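Local structure of coenzyme f420-dependent n5,n10-methylenetetrahydromethanopterin reductase (1EZW) at residues 70-75 against 115-120; 78-83 against 91-96; 130-135 against 183-188; 146-151 against 156-161. The protein catalyses the reversible, coenzyme F420-dependent reduction of methylenetetrahydromethanopterin to methyltetrahydromethanopterin in methanogenesis from carbon dioxide. All coordinates share one frame; numbering follows the deposited sequence. Where two conformers were deposited one is given.

Contact 1 (70-75 against 115-120); sequences TRHPLI and PIWNPE
The indole of W117 is covered on both faces: H72 CA and P73 CD lie over one, and I116 CG2, in the conformer given, lies over the other. The imidazole of H72 takes its polar partners in its own plane, L74 N at one edge position and a water at another. H72 is the N-cap of helix 73-86 in this TIM barrel, and the capping bond from L74 N to H72 ND1 is 3.0 Å long and nearly straight (169°). With CG anti to the backbone N (chi1 -168°), the ring is set so that ND1 points to L74 N while CD2 comes to 3.4 Å from W117 CE3. The two ring planes meet at 51°, which is neither a stack nor an edge-to-face pair. Two CH-pi contacts do the rest: H72 CA is 3.8 Å and P73 CD 3.7 Å from the centroid of the five-membered ring of W117. W117 sits within the type I turn P115-N118, and its NE1 donates to P68 O; R71 takes its charge to D38 instead. From the second subunit, M106 packs on H72 and Y69 on W117. A water links the two segments, hydrogen-bonded to H72 NE2 at 2.8 Å and to W117 O at 2.8 Å.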
loop_
_atom_site.group_PDB
_atom_site.type_symbol
_atom_site.label_atom_id
_atom_site.label_comp_id
_atom_site.label_asym_id
_atom_site.label_seq_id
_atom_site.Cartn_x
_atom_site.Cartn_y
_atom_site.Cartn_z
ATOM N N THR A 70 25.218 -12.789 5.652
ATOM C CA THR A 70 24.026 -13.342 6.277
ATOM C C THR A 70 22.978 -13.847 5.294
ATOM O O THR A 70 21.991 -14.447 5.725
ATOM C CB THR A 70 23.383 -12.322 7.208
ATOM O OG1 THR A 70 22.936 -11.223 6.401
ATOM C CG2 THR A 70 24.414 -11.830 8.320
ATOM N N ARG A 71 23.159 -13.575 3.999
ATOM C CA ARG A 71 22.229 -14.076 2.966
ATOM C C ARG A 71 23.099 -14.386 1.766
ATOM O O ARG A 71 24.090 -13.703 1.521
ATOM C CB ARG A 71 21.249 -12.983 2.507
ATOM C CG ARG A 71 20.363 -12.444 3.621
ATOM C CD ARG A 71 19.463 -11.355 2.979
ATOM N NE ARG A 71 18.628 -10.654 3.962
ATOM C CZ ARG A 71 19.103 -9.745 4.813
ATOM N NH1 ARG A 71 18.302 -9.139 5.687
ATOM N NH2 ARG A 71 20.395 -9.448 4.788
ATOM N N HIS A 72 22.719 -15.393 0.982
ATOM C CA HIS A 72 23.463 -15.711 -0.224
ATOM C C HIS A 72 23.381 -14.497 -1.153
ATOM O O HIS A 72 22.352 -13.825 -1.225
ATOM C CB HIS A 72 22.806 -16.926 -0.890
ATOM C CG HIS A 72 23.623 -17.547 -1.983
ATOM N ND1 HIS A 72 23.773 -16.971 -3.222
ATOM C CD2 HIS A 72 24.348 -18.698 -2.005
ATOM C CE1 HIS A 72 24.564 -17.738 -3.969
ATOM N NE2 HIS A 72 24.920 -18.796 -3.251
ATOM N N PRO A 73 24.459 -14.167 -1.862
ATOM C CA PRO A 73 24.374 -13.015 -2.745
ATOM C C PRO A 73 23.275 -13.063 -3.801
ATOM O O PRO A 73 22.799 -12.013 -4.223
ATOM C CB PRO A 73 25.802 -12.920 -3.323
ATOM C CG PRO A 73 26.321 -14.290 -3.210
ATOM C CD PRO A 73 25.847 -14.701 -1.847
ATOM N N LEU A 74 22.829 -14.267 -4.201
ATOM C CA LEU A 74 21.764 -14.367 -5.189
ATOM C C LEU A 74 20.445 -13.964 -4.513
ATOM O O LEU A 74 19.550 -13.473 -5.184
ATOM C CB LEU A 74 21.633 -15.803 -5.739
ATOM C CG LEU A 74 22.748 -16.156 -6.742
ATOM C CD1 LEU A 74 22.681 -17.685 -7.060
ATOM C CD2 LEU A 74 22.563 -15.333 -8.048
ATOM N N ILE A 75 20.334 -14.216 -3.206
ATOM C CA ILE A 75 19.134 -13.781 -2.466
ATOM C C ILE A 75 19.173 -12.233 -2.334
ATOM O O ILE A 75 18.151 -11.547 -2.516
ATOM C CB ILE A 75 19.068 -14.451 -1.107
ATOM C CG1 ILE A 75 18.756 -15.948 -1.306
ATOM C CG2 ILE A 75 18.009 -13.777 -0.218
ATOM C CD1 ILE A 75 17.401 -16.199 -1.991
ATOM N N PRO A 115 34.619 -18.363 3.518
ATOM C CA PRO A 115 34.198 -18.402 2.102
ATOM C C PRO A 115 32.844 -19.131 2.178
ATOM O O PRO A 115 32.649 -20.214 1.604
ATOM C CB PRO A 115 35.310 -19.240 1.456
ATOM C CG PRO A 115 35.614 -20.253 2.536
ATOM C CD PRO A 115 35.711 -19.344 3.760
ATOM N N ILE A 116 31.899 -18.505 2.889
ATOM C CA ILE A 116 30.584 -19.093 3.144
ATOM C C ILE A 116 29.846 -19.687 1.959
ATOM O O ILE A 116 29.273 -20.775 2.059
ATOM C CB ILE A 116 29.617 -18.068 3.830
ATOM C CG1 ILE A 116 30.183 -17.627 5.182
ATOM C CG2 ILE A 116 28.218 -18.715 4.031
ATOM C CD1 ILE A 116 29.284 -16.651 5.973
ATOM N N TRP A 117 29.884 -18.997 0.832
ATOM C CA TRP A 117 29.130 -19.441 -0.336
ATOM C C TRP A 117 29.894 -20.176 -1.426
ATOM O O TRP A 117 29.431 -20.294 -2.563
ATOM C CB TRP A 117 28.328 -18.268 -0.927
ATOM C CG TRP A 117 27.502 -17.509 0.115
ATOM C CD1 TRP A 117 27.663 -16.196 0.486
ATOM C CD2 TRP A 117 26.436 -18.025 0.939
ATOM N NE1 TRP A 117 26.772 -15.871 1.480
ATOM C CE2 TRP A 117 26.012 -16.970 1.778
ATOM C CE3 TRP A 117 25.806 -19.282 1.051
ATOM C CZ2 TRP A 117 24.975 -17.119 2.719
ATOM C CZ3 TRP A 117 24.775 -19.437 1.991
ATOM C CH2 TRP A 117 24.370 -18.347 2.812
ATOM N N ASN A 118 31.072 -20.689 -1.059
ATOM C CA ASN A 118 31.841 -21.525 -1.985
ATOM C C ASN A 118 32.150 -22.761 -1.114
ATOM O O ASN A 118 33.201 -22.846 -0.480
ATOM C CB ASN A 118 33.129 -20.836 -2.431
ATOM C CG ASN A 118 33.864 -21.655 -3.496
ATOM O OD1 ASN A 118 33.560 -22.815 -3.668
ATOM N ND2 ASN A 118 34.819 -21.057 -4.187
ATOM N N PRO A 119 31.219 -23.727 -1.075
ATOM C CA PRO A 119 31.298 -24.963 -0.301
ATOM C C PRO A 119 32.561 -25.780 -0.465
ATOM O O PRO A 119 32.985 -26.449 0.479
ATOM C CB PRO A 119 30.039 -25.719 -0.740
ATOM C CG PRO A 119 29.075 -24.565 -0.970
ATOM C CD PRO A 119 29.955 -23.711 -1.839
ATOM N N GLU A 120 33.178 -25.731 -1.631
ATOM C CA GLU A 120 34.400 -26.520 -1.777
ATOM C C GLU A 120 35.655 -25.793 -1.337
ATOM O O GLU A 120 36.726 -26.398 -1.245
ATOM C CB GLU A 120 34.544 -27.039 -3.206
ATOM C CG GLU A 120 34.282 -26.035 -4.294
ATOM C CD GLU A 120 34.129 -26.703 -5.667
ATOM O OE1 GLU A 120 35.152 -27.125 -6.254
ATOM O OE2 GLU A 120 32.982 -26.833 -6.152
HETATM O O HOH W 1 26.886 -20.759 -3.561
#

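Contact 2 (78-83 against 91-96); sequences SNIATL and AIIGMG
The end of segment 78-83 and the start of segment 91-96 come closest, with L83 CA 6.1 Å from A91 CA, and the backbones then separate: I80 CA is 7.2 Å from I93 CA, and N79 CA is 13.0 Å from M95 CA. The first segment is helical throughout; the second becomes strand at 93-95. No hydrogen bond joins them, so the contact is van der Waals packing, mostly between apolar side chains. I80 carries much of it. Its CG2 lies 3.8 Å from I93 CG1, and its CD1 turns toward the backbone of I92, 4.1 Å from I92 O. That carbonyl oxygen is buried here and has no hydrogen-bonding partner in the model. The I93 side chain begins by pointing neither at the helix nor from it; CG1, anti to the carbonyl carbon (chi1 -63°), then brings its branch against I80, and the two isoleucines cross at about a right angle. Helix 73-86 is the connection between strand 60-63 and strand 93-95, a beta-alpha-beta unit of the TIM barrel, and backbone bonding of I92 to L61 brings the two ends of the unit side by side. I171 touches both I80 and I93, and I138 and Y139 of helix 127-142 also reach I93. Near the end where the segments are closest, A91 CB meets I80 O at 4.0 Å and L83 CG at 4.3 Å. On the helix, S78 O accepts twice, from T82 N and from T82 OG1 at 2.7 Å; that hydroxyl is also bonded to S44 N of the second subunit.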
loop_
_atom_site.group_PDB
_atom_site.type_symbol
_atom_site.label_atom_id
_atom_site.label_comp_id
_atom_site.label_asym_id
_atom_site.label_seq_id
_atom_site.Cartn_x
_atom_site.Cartn_y
_atom_site.Cartn_z
ATOM N N SER A 78 18.108 -10.861 -5.704
ATOM C CA SER A 78 16.662 -10.957 -5.833
ATOM C C SER A 78 15.961 -9.844 -5.026
ATOM O O SER A 78 15.030 -9.190 -5.561
ATOM C CB SER A 78 16.183 -12.337 -5.329
ATOM O OG SER A 78 14.747 -12.417 -5.374
ATOM N N ASN A 79 16.372 -9.638 -3.761
ATOM C CA ASN A 79 15.775 -8.567 -2.924
ATOM C C ASN A 79 15.870 -7.223 -3.639
ATOM O O ASN A 79 14.875 -6.507 -3.760
ATOM C CB ASN A 79 16.482 -8.406 -1.586
ATOM C CG ASN A 79 16.223 -9.538 -0.671
ATOM O OD1 ASN A 79 15.313 -10.304 -0.909
ATOM N ND2 ASN A 79 16.998 -9.644 0.418
ATOM N N ILE A 80 17.071 -6.892 -4.121
ATOM C CA ILE A 80 17.252 -5.610 -4.793
ATOM C C ILE A 80 16.423 -5.491 -6.058
ATOM O O ILE A 80 15.776 -4.434 -6.288
ATOM C CB ILE A 80 18.761 -5.366 -5.092
ATOM C CG1 ILE A 80 19.521 -5.347 -3.769
ATOM C CG2 ILE A 80 18.934 -4.121 -5.965
ATOM C CD1 ILE A 80 19.118 -4.222 -2.814
ATOM N N ALA A 81 16.374 -6.538 -6.889
ATOM C CA ALA A 81 15.574 -6.464 -8.077
ATOM C C ALA A 81 14.075 -6.297 -7.729
ATOM O O ALA A 81 13.351 -5.593 -8.428
ATOM C CB ALA A 81 15.771 -7.718 -8.940
ATOM N N THR A 82 13.651 -6.927 -6.637
ATOM C CA THR A 82 12.226 -6.896 -6.228
ATOM C C THR A 82 11.870 -5.496 -5.731
ATOM O O THR A 82 10.854 -4.948 -6.132
ATOM C CB THR A 82 11.964 -7.971 -5.159
ATOM O OG1 THR A 82 12.325 -9.250 -5.709
ATOM C CG2 THR A 82 10.445 -8.029 -4.759
ATOM N N LEU A 83 12.700 -4.964 -4.828
ATOM C CA LEU A 83 12.498 -3.603 -4.324
ATOM C C LEU A 83 12.510 -2.645 -5.507
ATOM O O LEU A 83 11.691 -1.726 -5.558
ATOM C CB LEU A 83 13.613 -3.203 -3.383
ATOM C CG LEU A 83 13.524 -1.787 -2.793
ATOM C CD1 LEU A 83 12.184 -1.571 -2.052
ATOM C CD2 LEU A 83 14.661 -1.619 -1.790
ATOM N N ALA A 91 15.429 1.663 -6.494
ATOM C CA ALA A 91 16.327 0.987 -5.592
ATOM C C ALA A 91 17.767 1.479 -5.648
ATOM O O ALA A 91 18.234 1.926 -6.696
ATOM C CB ALA A 91 16.313 -0.529 -5.869
ATOM N N ILE A 92 18.423 1.345 -4.515
ATOM C CA ILE A 92 19.866 1.631 -4.386
ATOM C C ILE A 92 20.432 0.502 -3.534
ATOM O O ILE A 92 19.721 -0.134 -2.731
ATOM C CB ILE A 92 20.147 3.004 -3.726
ATOM C CG1 ILE A 92 19.538 3.059 -2.321
ATOM C CG2 ILE A 92 19.641 4.114 -4.641
ATOM C CD1 ILE A 92 19.545 4.463 -1.635
ATOM N N ILE A 93 21.733 0.224 -3.669
ATOM C CA ILE A 93 22.334 -0.830 -2.858
ATOM C C ILE A 93 23.411 -0.215 -1.949
ATOM O O ILE A 93 24.234 0.553 -2.455
ATOM C CB ILE A 93 23.083 -1.843 -3.763
ATOM C CG1 ILE A 93 22.105 -2.536 -4.706
ATOM C CG2 ILE A 93 23.849 -2.856 -2.878
ATOM C CD1 ILE A 93 22.809 -3.236 -5.898
ATOM N N GLY A 94 23.378 -0.542 -0.650
ATOM C CA GLY A 94 24.409 -0.138 0.307
ATOM C C GLY A 94 25.046 -1.461 0.742
ATOM O O GLY A 94 24.376 -2.286 1.326
ATOM N N MET A 95 26.339 -1.689 0.476
ATOM C CA MET A 95 26.941 -2.975 0.824
ATOM C C MET A 95 28.191 -2.750 1.674
ATOM O O MET A 95 29.020 -1.930 1.333
ATOM C CB MET A 95 27.337 -3.681 -0.487
ATOM C CG MET A 95 28.003 -5.033 -0.295
ATOM S SD MET A 95 26.915 -6.280 0.433
ATOM C CE MET A 95 25.696 -6.424 -0.848
ATOM N N GLY A 96 28.295 -3.458 2.774
ATOM C CA GLY A 96 29.460 -3.350 3.644
ATOM C C GLY A 96 29.913 -4.727 4.068
ATOM O O GLY A 96 29.378 -5.733 3.629
#

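Contact 3 (130-135 against 183-188); sequences AIREVK and LKTAGE
Two helices of the TIM barrel, 127-142 and 180-189, face each other with R132 CA and T185 CA 8.2 Å apart. R132, extended from CG to NE, reaches across to form a bidentate, end-on salt bridge with E188: NH1 donates to OE2 at 3.0 Å (178°), and NH2 donates to OE1 at 3.0 Å, slightly less straight. E188 comes in at about a right angle to the arginine, its CG anti to the backbone N (chi1 174°), which carries the carboxylate to the guanidinium edge. Both oxygens lie in or near the guanidinium plane, yet the nitrogens meet them from above the carboxylate plane, the two groups being turned 56° apart. T185 CG2 lies over one guanidinium face, offset toward the rim and 4.0 Å from R132 NE. A water accepts from R132 NE at 2.9 Å and donates to T185 OG1 at 2.7 Å, a hydroxyl also bonded to I181 O of its own helix. I131 and T185 also both touch M175 of strand 173-176. With all three guanidinium nitrogens bonded within its plane, the rotation of the group is probably well fixed, while the off-plane approach to E188 is consistent with a charge-driven pairing that does not depend on in-plane carboxylate lone pairs.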
loop_
_atom_site.group_PDB
_atom_site.type_symbol
_atom_site.label_atom_id
_atom_site.label_comp_id
_atom_site.label_asym_id
_atom_site.label_seq_id
_atom_site.Cartn_x
_atom_site.Cartn_y
_atom_site.Cartn_z
ATOM N N ALA A 130 35.254 -10.333 -0.819
ATOM C CA ALA A 130 33.866 -10.819 -0.738
ATOM C C ALA A 130 32.903 -9.765 -1.325
ATOM O O ALA A 130 31.986 -10.117 -2.075
ATOM C CB ALA A 130 33.479 -11.158 0.715
ATOM N N ILE A 131 33.122 -8.489 -1.018
ATOM C CA ILE A 131 32.263 -7.429 -1.544
ATOM C C ILE A 131 32.395 -7.326 -3.066
ATOM O O ILE A 131 31.418 -7.138 -3.773
ATOM C CB ILE A 131 32.561 -6.080 -0.841
ATOM C CG1 ILE A 131 32.085 -6.164 0.623
ATOM C CG2 ILE A 131 31.820 -4.908 -1.616
ATOM C CD1 ILE A 131 32.432 -4.950 1.489
ATOM N N ARG A 132 33.619 -7.433 -3.604
ATOM C CA ARG A 132 33.759 -7.401 -5.052
ATOM C C ARG A 132 32.952 -8.545 -5.692
ATOM O O ARG A 132 32.348 -8.364 -6.744
ATOM C CB ARG A 132 35.244 -7.603 -5.443
ATOM C CG ARG A 132 36.139 -6.445 -5.130
ATOM C CD ARG A 132 37.594 -6.886 -5.440
ATOM N NE ARG A 132 38.550 -5.814 -5.195
ATOM C CZ ARG A 132 38.835 -4.844 -6.057
ATOM N NH1 ARG A 132 39.732 -3.916 -5.717
ATOM N NH2 ARG A 132 38.251 -4.792 -7.247
ATOM N N GLU A 133 33.003 -9.722 -5.082
ATOM C CA GLU A 133 32.320 -10.890 -5.642
ATOM C C GLU A 133 30.814 -10.732 -5.549
ATOM O O GLU A 133 30.111 -11.035 -6.510
ATOM C CB GLU A 133 32.758 -12.180 -4.947
ATOM C CG GLU A 133 34.277 -12.448 -5.221
ATOM C CD GLU A 133 34.746 -13.793 -4.763
ATOM O OE1 GLU A 133 35.981 -14.040 -4.868
ATOM O OE2 GLU A 133 33.940 -14.631 -4.308
ATOM N N VAL A 134 30.336 -10.262 -4.411
ATOM C CA VAL A 134 28.884 -10.070 -4.292
ATOM C C VAL A 134 28.451 -9.060 -5.340
ATOM O O VAL A 134 27.383 -9.201 -5.947
ATOM C CB VAL A 134 28.442 -9.554 -2.906
ATOM C CG1 VAL A 134 26.910 -9.336 -2.910
ATOM C CG2 VAL A 134 28.780 -10.539 -1.856
ATOM N N LYS A 135 29.245 -8.005 -5.559
ATOM C CA LYS A 135 28.869 -7.049 -6.579
ATOM C C LYS A 135 28.742 -7.724 -7.958
ATOM O O LYS A 135 27.766 -7.487 -8.692
ATOM C CB LYS A 135 29.886 -5.894 -6.654
ATOM C CG LYS A 135 29.379 -4.824 -7.590
ATOM C CD LYS A 135 30.457 -3.865 -8.083
ATOM C CE LYS A 135 29.842 -2.876 -9.081
ATOM N NZ LYS A 135 30.818 -2.207 -9.997
ATOM N N LEU A 183 38.098 1.868 1.394
ATOM C CA LEU A 183 37.949 3.140 0.693
ATOM C C LEU A 183 38.511 3.056 -0.707
ATOM O O LEU A 183 37.919 3.550 -1.650
ATOM C CB LEU A 183 38.651 4.277 1.456
ATOM C CG LEU A 183 37.986 4.755 2.761
ATOM C CD1 LEU A 183 38.986 5.634 3.538
ATOM C CD2 LEU A 183 36.709 5.578 2.430
ATOM N N LYS A 184 39.680 2.434 -0.844
ATOM C CA LYS A 184 40.268 2.315 -2.170
ATOM C C LYS A 184 39.406 1.404 -3.085
ATOM O O LYS A 184 39.164 1.704 -4.257
ATOM C CB LYS A 184 41.689 1.759 -2.013
ATOM C CG LYS A 184 42.516 1.907 -3.237
ATOM C CD LYS A 184 43.958 1.434 -2.941
ATOM C CE LYS A 184 44.840 1.643 -4.164
ATOM N NZ LYS A 184 44.200 0.992 -5.330
ATOM N N THR A 185 38.924 0.303 -2.523
ATOM C CA THR A 185 38.077 -0.616 -3.293
ATOM C C THR A 185 36.797 0.092 -3.767
ATOM O O THR A 185 36.340 -0.094 -4.890
ATOM C CB THR A 185 37.695 -1.835 -2.418
ATOM O OG1 THR A 185 38.907 -2.491 -1.998
ATOM C CG2 THR A 185 36.802 -2.842 -3.211
ATOM N N ALA A 186 36.218 0.902 -2.890
ATOM C CA ALA A 186 34.996 1.615 -3.237
ATOM C C ALA A 186 35.277 2.610 -4.375
ATOM O O ALA A 186 34.493 2.753 -5.290
ATOM C CB ALA A 186 34.440 2.327 -1.974
ATOM N N GLY A 187 36.437 3.282 -4.347
ATOM C CA GLY A 187 36.715 4.212 -5.435
ATOM C C GLY A 187 36.886 3.466 -6.743
ATOM O O GLY A 187 36.603 3.968 -7.836
ATOM N N GLU A 188 37.300 2.221 -6.654
ATOM C CA GLU A 188 37.499 1.455 -7.863
ATOM C C GLU A 188 36.223 0.845 -8.433
ATOM O O GLU A 188 36.017 0.858 -9.645
ATOM C CB GLU A 188 38.511 0.319 -7.618
ATOM C CG GLU A 188 38.652 -0.605 -8.818
ATOM C CD GLU A 188 39.535 -1.824 -8.544
ATOM O OE1 GLU A 188 39.307 -2.849 -9.242
ATOM O OE2 GLU A 188 40.435 -1.764 -7.664
HETATM O O HOH W 2 40.054 -4.781 -2.889
#

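Contact 4 (146-151 against 156-161); sequences PVEYEG and TGTADV
This is an irregular antiparallel pairing of two nearby segments, in the excursion between helix 127-142 and strand 173-176. One bridge defines it: V147 and A159 form a hydrogen-bonded pair, with V147 N to A159 O at 2.8 Å and A159 N to V147 O at 3.0 Å. Beyond the bridge a side chain takes part. T156 N donates to Y149 O (2.8 Å), but Y149 N donates to the hydroxyl T156 OG1 at 3.0 Å instead of to a carbonyl. T156 OG1 stands between its backbone N and carbonyl carbon (chi1 70°), from where it also donates to G157 O at 2.8 Å; the one oxygen thus accepts across the pairing and donates along its own segment. On the exposed side E148 and T158 lie side by side, pointing the same way, and T158 OG1 donates to the anti lone pair of E148 OE1 at 2.8 Å. Turned inward, V147 CG2 meets V161 CG2 at 4.1 Å. V147 and Y149 rest on Q140 of helix 127-142, V161 on Y141 of that helix, and V147 and A159 on L74 of helix 73-86, while Y40 of the second subunit packs against A159.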
loop_
_atom_site.group_PDB
_atom_site.type_symbol
_atom_site.label_atom_id
_atom_site.label_comp_id
_atom_site.label_asym_id
_atom_site.label_seq_id
_atom_site.Cartn_x
_atom_site.Cartn_y
_atom_site.Cartn_z
ATOM N N PRO A 146 22.095 -15.763 -17.310
ATOM C CA PRO A 146 22.274 -16.549 -16.093
ATOM C C PRO A 146 23.526 -16.100 -15.337
ATOM O O PRO A 146 24.533 -15.687 -15.936
ATOM C CB PRO A 146 22.413 -17.977 -16.622
ATOM C CG PRO A 146 23.131 -17.711 -17.951
ATOM C CD PRO A 146 22.226 -16.634 -18.493
ATOM N N VAL A 147 23.464 -16.152 -14.019
ATOM C CA VAL A 147 24.634 -15.788 -13.263
ATOM C C VAL A 147 25.568 -17.007 -13.256
ATOM O O VAL A 147 25.139 -18.104 -12.979
ATOM C CB VAL A 147 24.284 -15.467 -11.821
ATOM C CG1 VAL A 147 25.553 -15.122 -11.076
ATOM C CG2 VAL A 147 23.244 -14.340 -11.776
ATOM N N GLU A 148 26.832 -16.804 -13.607
ATOM C CA GLU A 148 27.816 -17.879 -13.592
ATOM C C GLU A 148 29.039 -17.213 -13.053
ATOM O O GLU A 148 29.639 -16.357 -13.711
ATOM C CB GLU A 148 28.058 -18.425 -15.000
ATOM C CG GLU A 148 26.873 -19.243 -15.515
ATOM C CD GLU A 148 27.125 -19.845 -16.898
ATOM O OE1 GLU A 148 26.848 -21.050 -17.089
ATOM O OE2 GLU A 148 27.587 -19.106 -17.787
ATOM N N TYR A 149 29.383 -17.564 -11.836
ATOM C CA TYR A 149 30.521 -16.929 -11.209
ATOM C C TYR A 149 31.237 -17.839 -10.243
ATOM O O TYR A 149 30.637 -18.447 -9.364
ATOM C CB TYR A 149 30.062 -15.649 -10.470
ATOM C CG TYR A 149 31.222 -14.840 -9.973
ATOM C CD1 TYR A 149 31.959 -14.062 -10.846
ATOM C CD2 TYR A 149 31.637 -14.925 -8.645
ATOM C CE1 TYR A 149 33.096 -13.365 -10.413
ATOM C CE2 TYR A 149 32.770 -14.236 -8.196
ATOM C CZ TYR A 149 33.490 -13.459 -9.087
ATOM O OH TYR A 149 34.589 -12.746 -8.663
ATOM N N GLU A 150 32.555 -17.926 -10.403
ATOM C CA GLU A 150 33.342 -18.758 -9.524
ATOM C C GLU A 150 34.410 -17.895 -8.877
ATOM O O GLU A 150 35.413 -17.560 -9.506
ATOM C CB GLU A 150 33.985 -19.909 -10.305
ATOM C CG GLU A 150 34.897 -20.742 -9.419
ATOM C CD GLU A 150 35.292 -22.078 -10.040
ATOM O OE1 GLU A 150 36.128 -22.778 -9.421
ATOM O OE2 GLU A 150 34.759 -22.432 -11.121
ATOM N N GLY A 151 34.203 -17.528 -7.621
ATOM C CA GLY A 151 35.184 -16.687 -6.959
ATOM C C GLY A 151 35.704 -17.440 -5.762
ATOM O O GLY A 151 35.501 -18.657 -5.664
ATOM N N THR A 156 28.855 -20.105 -7.913
ATOM C CA THR A 156 27.492 -20.484 -8.280
ATOM C C THR A 156 27.519 -21.596 -9.315
ATOM O O THR A 156 28.596 -21.973 -9.830
ATOM C CB THR A 156 26.751 -19.319 -8.951
ATOM O OG1 THR A 156 27.303 -19.063 -10.249
ATOM C CG2 THR A 156 26.872 -18.041 -8.117
ATOM N N GLY A 157 26.341 -22.150 -9.581
ATOM C CA GLY A 157 26.173 -23.096 -10.665
ATOM C C GLY A 157 25.700 -22.188 -11.800
ATOM O O GLY A 157 26.070 -21.017 -11.856
ATOM N N THR A 158 24.903 -22.690 -12.740
ATOM C CA THR A 158 24.393 -21.830 -13.809
ATOM C C THR A 158 23.044 -21.374 -13.300
ATOM O O THR A 158 22.046 -22.067 -13.424
ATOM C CB THR A 158 24.262 -22.616 -15.110
ATOM O OG1 THR A 158 25.596 -22.992 -15.503
ATOM C CG2 THR A 158 23.632 -21.782 -16.184
ATOM N N ALA A 159 23.027 -20.166 -12.746
ATOM C CA ALA A 159 21.818 -19.673 -12.094
ATOM C C ALA A 159 20.956 -18.770 -12.961
ATOM O O ALA A 159 21.237 -17.586 -13.080
ATOM C CB ALA A 159 22.227 -18.944 -10.823
ATOM N N ASP A 160 19.919 -19.337 -13.578
ATOM C CA ASP A 160 19.063 -18.544 -14.415
ATOM C C ASP A 160 18.286 -17.581 -13.522
ATOM O O ASP A 160 18.190 -17.772 -12.292
ATOM C CB ASP A 160 18.137 -19.443 -15.235
ATOM C CG ASP A 160 17.173 -20.216 -14.390
ATOM O OD1 ASP A 160 17.570 -20.810 -13.366
ATOM O OD2 ASP A 160 15.988 -20.259 -14.770
ATOM N N VAL A 161 17.783 -16.540 -14.156
ATOM C CA VAL A 161 17.078 -15.472 -13.452
ATOM C C VAL A 161 15.798 -15.112 -14.164
ATOM O O VAL A 161 15.800 -14.826 -15.347
ATOM C CB VAL A 161 17.957 -14.204 -13.419
ATOM C CG1 VAL A 161 17.222 -13.080 -12.694
ATOM C CG2 VAL A 161 19.288 -14.494 -12.712
#

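In the fold
Contacts 1 and 2 share helix 73-86: contact 1 lies at its N-terminal end, contact 2 farther along, nested inside the chain loop closed by contact 1. Contact 3 follows, and contact 4 is nested within its loop. Centres are about 12 Å (contacts 1 and 4) to 19 Å (contacts 3 and 4) apart. Helix 127-142 joins them: V134 CG1 is 3.8 Å from P73 CB of contact 1 and 3.8 Å from M95 CE of contact 2, while E133 CG is 3.5 Å from Y149 OH of contact 4. Contacts 1 and 3 thus link the 146-161 excursion to the TIM barrel, while contact 2 lies within the barrel wall; contacts 1, 2 and 4 also touch the second subunit, contact 3 no other chain.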